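Local coordinates for protein aromatic-L-amino-acid decarboxylase (Catharanthus roseus, PDB 6EEW) that catalyses the pyridoxal phosphate-dependent decarboxylation of L-tryptophan to tryptamine and of 5-hydroxy-L-tryptophan to serotonin, at residues Asn44-Pro49 against Glu479-Arg484; Tyr197-Thr202 against Phe231-Gln236; Cys256-Thr261 against Ala266-Asp271. One frame throughout, in Å; residues are numbered along the deposited sequence.

Interaction 1 of 3, residues Asn44-Pro49 against Glu479-Arg484; sequences NVETYP and EHHVRR
A histidine-carboxylate hydrogen bond between H481 and E46, joined by a salt bridge from E46 to R484, ties the turn after helix 24-44 to the first turns of the C-terminal helix 479-496. E46 sends out a fully extended side chain, CG anti to the backbone N (chi1 180°), and H481 and R484 come toward it from the opposite direction. H481 NE2 donates to E46 OE1 at 3.0 Å and 162°; the acceptor lies near the plane of the imidazole, whereas the donor stands well above the plane of the carboxylate. The other oxygen, E46 OE2, takes R484 NH2 at 2.6 Å, with the guanidinium turned almost perpendicular to the carboxylate. R484 bends at chi3 to bring its NH2 there. On the far side of the imidazole, ND1 of H481 is bonded to the backbone N of E478, which fixes the ring rotation and suits a proton on NE2. With an alanine at this position instead of E46, H481 NE2 would probably lose its acceptor and R484 its counter-charge, close to the like charge of R454. Beside the polar pair, the P95 loop touches both E46 and H481, and V45 rests on N91 and L476. Helix 479-496 is itself backed by helix 375-409, where V482 lies on M400 and W407, and E479 on M403.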
# COMPACT_ATOMS: atom_id res chain seq x y z
N ASN A 44 4.53 -4.44 28.65
CA ASN A 44 4.34 -5.79 29.14
C ASN A 44 4.63 -6.90 28.13
O ASN A 44 4.53 -8.08 28.49
CB ASN A 44 2.91 -5.95 29.69
CG ASN A 44 2.66 -5.10 30.93
OD1 ASN A 44 3.51 -4.99 31.82
ND2 ASN A 44 1.48 -4.48 31.00
N VAL A 45 4.94 -6.57 26.88
CA VAL A 45 4.99 -7.60 25.84
C VAL A 45 6.07 -8.64 26.12
O VAL A 45 5.89 -9.82 25.78
CB VAL A 45 5.21 -6.97 24.45
CG1 VAL A 45 6.51 -6.17 24.43
CG2 VAL A 45 5.19 -8.04 23.37
N GLU A 46 7.20 -8.24 26.71
CA GLU A 46 8.23 -9.22 27.04
C GLU A 46 7.67 -10.35 27.88
O GLU A 46 8.25 -11.44 27.90
CB GLU A 46 9.39 -8.54 27.78
CG GLU A 46 10.51 -9.50 28.17
CD GLU A 46 11.71 -8.78 28.76
OE1 GLU A 46 11.76 -7.53 28.72
OE2 GLU A 46 12.62 -9.47 29.28
N THR A 47 6.54 -10.11 28.54
CA THR A 47 5.90 -11.10 29.39
C THR A 47 5.14 -12.15 28.58
O THR A 47 4.99 -13.29 29.04
CB THR A 47 4.96 -10.40 30.36
OG1 THR A 47 5.72 -9.85 31.45
CG2 THR A 47 3.87 -11.34 30.86
N TYR A 48 4.63 -11.78 27.41
CA TYR A 48 3.83 -12.72 26.65
C TYR A 48 4.73 -13.72 25.93
O TYR A 48 5.89 -13.42 25.65
CB TYR A 48 2.96 -11.99 25.63
CG TYR A 48 2.19 -10.80 26.16
CD1 TYR A 48 1.79 -10.73 27.49
CD2 TYR A 48 1.83 -9.75 25.32
CE1 TYR A 48 1.08 -9.64 27.97
CE2 TYR A 48 1.12 -8.67 25.79
CZ TYR A 48 0.75 -8.61 27.11
OH TYR A 48 0.04 -7.53 27.58
N PRO A 49 4.23 -14.91 25.64
CA PRO A 49 4.98 -15.80 24.75
C PRO A 49 5.17 -15.12 23.40
O PRO A 49 4.24 -14.52 22.86
CB PRO A 49 4.08 -17.04 24.64
CG PRO A 49 2.71 -16.57 25.04
CD PRO A 49 2.92 -15.47 26.03
N GLU A 479 20.94 -5.42 25.62
CA GLU A 479 22.06 -6.36 25.67
C GLU A 479 21.72 -7.60 26.50
O GLU A 479 22.05 -8.73 26.12
CB GLU A 479 23.29 -5.65 26.21
CG GLU A 479 24.51 -6.53 26.31
CD GLU A 479 25.75 -5.76 26.68
OE1 GLU A 479 25.78 -4.54 26.39
OE2 GLU A 479 26.68 -6.36 27.27
N HIS A 480 21.08 -7.41 27.66
CA HIS A 480 20.80 -8.56 28.50
C HIS A 480 19.82 -9.53 27.83
O HIS A 480 19.85 -10.73 28.12
CB HIS A 480 20.26 -8.13 29.86
CG HIS A 480 19.01 -7.32 29.77
ND1 HIS A 480 17.75 -7.89 29.80
CD2 HIS A 480 18.81 -5.98 29.67
CE1 HIS A 480 16.84 -6.94 29.72
NE2 HIS A 480 17.46 -5.77 29.64
N HIS A 481 18.97 -9.04 26.92
CA HIS A 481 18.10 -9.96 26.20
C HIS A 481 18.92 -10.93 25.37
O HIS A 481 18.65 -12.14 25.36
CB HIS A 481 17.12 -9.19 25.32
CG HIS A 481 16.11 -8.40 26.09
ND1 HIS A 481 16.08 -7.03 26.09
CD2 HIS A 481 15.10 -8.80 26.90
CE1 HIS A 481 15.08 -6.61 26.86
NE2 HIS A 481 14.48 -7.67 27.36
N VAL A 482 19.90 -10.42 24.64
CA VAL A 482 20.75 -11.29 23.83
C VAL A 482 21.52 -12.24 24.72
O VAL A 482 21.65 -13.44 24.41
CB VAL A 482 21.68 -10.46 22.93
CG1 VAL A 482 22.56 -11.38 22.07
CG2 VAL A 482 20.88 -9.54 22.06
N ARG A 483 22.04 -11.73 25.84
CA ARG A 483 22.74 -12.60 26.79
C ARG A 483 21.85 -13.75 27.24
O ARG A 483 22.28 -14.91 27.27
CB ARG A 483 23.21 -11.79 28.00
CG ARG A 483 24.29 -10.77 27.68
CD ARG A 483 24.61 -9.90 28.87
NE ARG A 483 25.65 -8.92 28.54
CZ ARG A 483 26.92 -9.23 28.35
NH1 ARG A 483 27.32 -10.50 28.43
NH2 ARG A 483 27.81 -8.28 28.07
N ARG A 484 20.59 -13.46 27.58
CA ARG A 484 19.70 -14.50 28.06
C ARG A 484 19.30 -15.47 26.95
O ARG A 484 19.14 -16.67 27.21
CB ARG A 484 18.46 -13.90 28.71
CG ARG A 484 18.74 -13.03 29.92
CD ARG A 484 17.45 -12.80 30.70
NE ARG A 484 16.38 -12.25 29.86
CZ ARG A 484 15.15 -12.01 30.28
NH1 ARG A 484 14.81 -12.28 31.54
NH2 ARG A 484 14.24 -11.51 29.45

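Interaction 2 of 3, residues Tyr197-Thr202 against Phe231-Gln236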
# COMPACT_ATOMS: atom_id res chain seq x y z
N TYR A 197 17.14 -11.08 -14.54
CA TYR A 197 18.16 -11.80 -13.80
C TYR A 197 18.05 -11.47 -12.31
O TYR A 197 17.84 -10.31 -11.94
CB TYR A 197 19.57 -11.46 -14.31
CG TYR A 197 19.76 -11.64 -15.81
CD1 TYR A 197 19.50 -10.60 -16.69
CD2 TYR A 197 20.23 -12.83 -16.33
CE1 TYR A 197 19.67 -10.76 -18.06
CE2 TYR A 197 20.42 -13.00 -17.70
CZ TYR A 197 20.14 -11.96 -18.56
OH TYR A 197 20.32 -12.13 -19.92
N GLY A 198 18.14 -12.49 -11.47
CA GLY A 198 18.19 -12.28 -10.03
C GLY A 198 18.97 -13.39 -9.34
O GLY A 198 19.03 -14.52 -9.84
N SER A 199 19.54 -13.08 -8.18
CA SER A 199 20.23 -14.10 -7.41
C SER A 199 19.29 -15.23 -7.01
O SER A 199 18.12 -15.02 -6.71
CB SER A 199 20.85 -13.49 -6.15
OG SER A 199 21.19 -14.53 -5.24
N ASP A 200 19.84 -16.46 -6.95
CA ASP A 200 19.09 -17.58 -6.40
C ASP A 200 18.83 -17.43 -4.91
O ASP A 200 18.10 -18.25 -4.34
CB ASP A 200 19.81 -18.90 -6.70
CG ASP A 200 21.16 -19.01 -5.99
OD1 ASP A 200 21.49 -18.11 -5.17
OD2 ASP A 200 21.91 -19.97 -6.26
N GLN A 201 19.38 -16.40 -4.29
CA GLN A 201 19.10 -16.05 -2.90
C GLN A 201 17.91 -15.11 -2.77
O GLN A 201 17.57 -14.70 -1.66
CB GLN A 201 20.34 -15.41 -2.24
CG GLN A 201 21.55 -16.31 -2.25
CD GLN A 201 21.25 -17.61 -1.55
OE1 GLN A 201 20.83 -17.61 -0.40
NE2 GLN A 201 21.48 -18.72 -2.23
N THR A 202 17.33 -14.71 -3.89
CA THR A 202 16.09 -13.94 -3.90
C THR A 202 15.13 -14.61 -4.88
O THR A 202 14.83 -14.06 -5.94
CB THR A 202 16.34 -12.50 -4.29
OG1 THR A 202 16.91 -12.47 -5.60
CG2 THR A 202 17.30 -11.86 -3.29
N PHE A 231 27.54 -16.80 -1.15
CA PHE A 231 26.21 -16.79 -1.78
C PHE A 231 25.84 -15.39 -2.26
O PHE A 231 24.66 -15.01 -2.25
CB PHE A 231 25.14 -17.36 -0.86
CG PHE A 231 25.44 -18.76 -0.39
CD1 PHE A 231 25.31 -19.84 -1.25
CD2 PHE A 231 25.86 -18.99 0.91
CE1 PHE A 231 25.59 -21.13 -0.83
CE2 PHE A 231 26.13 -20.28 1.34
CZ PHE A 231 26.00 -21.35 0.47
N GLY A 232 26.85 -14.60 -2.60
CA GLY A 232 26.64 -13.40 -3.36
C GLY A 232 26.85 -13.67 -4.83
O GLY A 232 27.48 -14.67 -5.20
N ILE A 233 26.29 -12.82 -5.69
CA ILE A 233 26.41 -13.04 -7.13
C ILE A 233 27.86 -12.89 -7.58
O ILE A 233 28.54 -11.90 -7.26
CB ILE A 233 25.49 -12.08 -7.90
CG1 ILE A 233 24.02 -12.40 -7.60
CG2 ILE A 233 25.76 -12.19 -9.40
CD1 ILE A 233 23.03 -11.62 -8.43
N SER A 234 28.34 -13.86 -8.33
CA SER A 234 29.64 -13.72 -8.96
C SER A 234 29.50 -12.96 -10.28
O SER A 234 28.76 -13.42 -11.16
CB SER A 234 30.27 -15.07 -9.21
OG SER A 234 31.29 -14.94 -10.17
N PRO A 235 30.17 -11.82 -10.45
CA PRO A 235 30.02 -11.08 -11.71
C PRO A 235 30.33 -11.94 -12.92
O PRO A 235 29.61 -11.87 -13.92
CB PRO A 235 31.02 -9.92 -11.55
CG PRO A 235 31.15 -9.74 -10.08
CD PRO A 235 31.05 -11.12 -9.50
N GLN A 236 31.38 -12.76 -12.85
CA GLN A 236 31.72 -13.64 -13.97
C GLN A 236 30.54 -14.52 -14.36
O GLN A 236 30.23 -14.67 -15.55
CB GLN A 236 32.93 -14.51 -13.59
CG GLN A 236 34.21 -13.71 -13.28
CD GLN A 236 34.50 -13.56 -11.79
OE1 GLN A 236 33.64 -13.12 -11.01
NE2 GLN A 236 35.72 -13.91 -11.39
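Q201 and F231 pass each other at a slant, the amide of the glutamine inclined by 38° to the phenyl ring. The glutamine is bent at chi2 (-58°), which swings the amide across the F231 CB: Q201 CD lies 4.0 Å from F231 CB, and Q201 NE2 approaches the ring at CD1 obliquely. Its aliphatic part packs on the backbone, with Q201 CG 3.4 Å from F231 O. The amide is fixed by Q201 NE2 donating to D200 OD1 at 3.0 Å and by a second hydrogen bond to T225 OG1. Further along, S199 turns its CB to I233, whose CG1 and CD1 both lie 3.7 Å from S199 CB. With chi1 at 164°, S199 OG points opposite its own amide and accepts from Q201 N at 2.8 Å, an ST turn that shapes the type I turn from S199 to T202. H203, which binds L-tryptophan, follows this turn directly in sequence. Strand 194-199 thus ends in a turn resting on the linker that leads into helix 235-247. In the sheet this strand runs between 251-258 and 220-223; L273 of helix 270-280 touches I233, and V462 of strand 459-462 meets Q201 and F231.

Interaction 3 of 3, residues Cys256-Thr261 against Ala266-Asp271; sequences CATLGT and ATDPVD
D268 grips both the N-H and the C=O of T258 along one edge at the end of strand 251-258. D268 OD2 accepts from T258 N at 2.6 Å through its anti lone pair, and D268 N donates to T258 O at 2.9 Å with a nearly straight angle of 165°. The carboxylate reaches T258 N because CG is anti to the carbonyl carbon of D268 (chi1 -60°); this swings CG toward T258, where it lies near T258 O as well. Further on, A266 O is shared by two donors: G260 N at 2.8 Å, arriving almost in line with the carbonyl, and T261 N at 3.1 Å, from a more tilted direction. The loop is closed by A266 N, which donates to T261 OG1 at 3.0 Å, while A266 CB leans on the T261 side chain. Between these bonds L259 and T267 form a single beta bridge, and L259 CD1 rests against T267 CB. G260 has a positive phi, where a CB would be jammed against the preceding carbonyl oxygen. Farther out, D268 OD1 is bonded to I233 N, the backbone of L259 is hydrogen-bonded to D287 of strand 283-287, and L273 of helix 270-280 covers A257 and D268. The whole forms the start of the beta-alpha-beta crossover from strand 251-258 through helix 270-280 to strand 283-287, and T261 precedes T262, which by similarity binds pyridoxal phosphate. Chemically, a buried carboxylate has both oxygens held by backbone N-H groups, which would probably stabilise its negative charge; OD2 also lies close to T258 O, and the short bond from T258 N probably compensates for the two acceptors lying close.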
# COMPACT_ATOMS: atom_id res chain seq x y z
N CYS A 256 18.22 -7.57 -10.70
CA CYS A 256 17.92 -7.23 -9.32
C CYS A 256 19.13 -7.64 -8.50
O CYS A 256 19.33 -8.84 -8.26
CB CYS A 256 16.66 -7.94 -8.85
SG CYS A 256 16.15 -7.52 -7.19
N ALA A 257 19.92 -6.66 -8.09
CA ALA A 257 21.06 -6.91 -7.21
C ALA A 257 20.62 -6.67 -5.76
O ALA A 257 20.17 -5.57 -5.42
CB ALA A 257 22.23 -6.00 -7.58
N THR A 258 20.80 -7.69 -4.92
CA THR A 258 20.33 -7.67 -3.55
C THR A 258 21.46 -7.36 -2.57
O THR A 258 22.49 -8.04 -2.55
CB THR A 258 19.71 -9.01 -3.18
OG1 THR A 258 18.75 -9.37 -4.19
CG2 THR A 258 19.03 -8.92 -1.82
N LEU A 259 21.24 -6.33 -1.76
CA LEU A 259 22.12 -5.93 -0.68
C LEU A 259 21.48 -6.40 0.63
O LEU A 259 20.69 -5.68 1.25
CB LEU A 259 22.33 -4.42 -0.70
CG LEU A 259 23.59 -3.93 -0.02
CD1 LEU A 259 24.81 -4.57 -0.67
CD2 LEU A 259 23.66 -2.42 -0.11
N GLY A 260 21.79 -7.62 1.03
CA GLY A 260 21.26 -8.18 2.25
C GLY A 260 20.09 -9.10 2.02
O GLY A 260 18.94 -8.76 2.33
N THR A 261 20.36 -10.28 1.48
CA THR A 261 19.30 -11.23 1.20
C THR A 261 18.59 -11.66 2.49
O THR A 261 19.15 -11.59 3.59
CB THR A 261 19.85 -12.44 0.46
OG1 THR A 261 20.77 -13.15 1.31
CG2 THR A 261 20.55 -11.98 -0.82
N ALA A 266 23.36 -12.13 2.45
CA ALA A 266 24.37 -12.06 1.40
C ALA A 266 24.35 -10.68 0.75
O ALA A 266 23.40 -9.91 0.89
CB ALA A 266 24.12 -13.14 0.35
N THR A 267 25.44 -10.34 0.08
CA THR A 267 25.59 -9.02 -0.53
C THR A 267 26.06 -9.18 -1.97
O THR A 267 27.15 -9.72 -2.21
CB THR A 267 26.60 -8.15 0.25
OG1 THR A 267 27.82 -8.87 0.43
CG2 THR A 267 26.07 -7.77 1.62
N ASP A 268 25.26 -8.72 -2.90
CA ASP A 268 25.72 -8.71 -4.28
C ASP A 268 26.60 -7.49 -4.51
O ASP A 268 26.29 -6.41 -4.01
CB ASP A 268 24.53 -8.69 -5.24
CG ASP A 268 23.63 -9.89 -5.07
OD1 ASP A 268 24.16 -11.02 -4.95
OD2 ASP A 268 22.39 -9.70 -5.05
N PRO A 269 27.68 -7.63 -5.29
CA PRO A 269 28.64 -6.53 -5.43
C PRO A 269 28.11 -5.49 -6.40
O PRO A 269 28.11 -5.69 -7.61
CB PRO A 269 29.90 -7.24 -5.96
CG PRO A 269 29.38 -8.40 -6.74
CD PRO A 269 28.09 -8.84 -6.03
N VAL A 270 27.67 -4.36 -5.85
CA VAL A 270 27.07 -3.31 -6.68
C VAL A 270 28.07 -2.80 -7.71
O VAL A 270 27.72 -2.59 -8.88
CB VAL A 270 26.54 -2.17 -5.80
CG1 VAL A 270 26.20 -0.97 -6.66
CG2 VAL A 270 25.31 -2.63 -5.02
N ASP A 271 29.33 -2.62 -7.31
CA ASP A 271 30.30 -1.93 -8.16
C ASP A 271 30.57 -2.71 -9.45
O ASP A 271 30.59 -2.12 -10.54
CB ASP A 271 31.60 -1.68 -7.39
CG ASP A 271 32.05 -2.89 -6.61
OD1 ASP A 271 31.42 -3.96 -6.77
OD2 ASP A 271 33.02 -2.76 -5.80

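Overall arrangement
Interactions 2 and 3 are neighbours in the core, their centres about 8 Å apart, and both hang on the central sheet, where strands 194-199 and 251-258 lie side by side. Y197 O pairs with C256 N between them, and F231 O packs against the A266 methyl. Interaction 1 lies about 36 and 32 Å away, centre to centre, is partly buried, and spans the chain from near the N-terminus to the last helix, enclosing the others in sequence. Its chemistry is a salt bridge and a histidine-carboxylate hydrogen bond between side chains; interaction 2 is mostly van der Waals packing, and interaction 3 relies on backbone bonds, one carboxylate and one threonine hydroxyl.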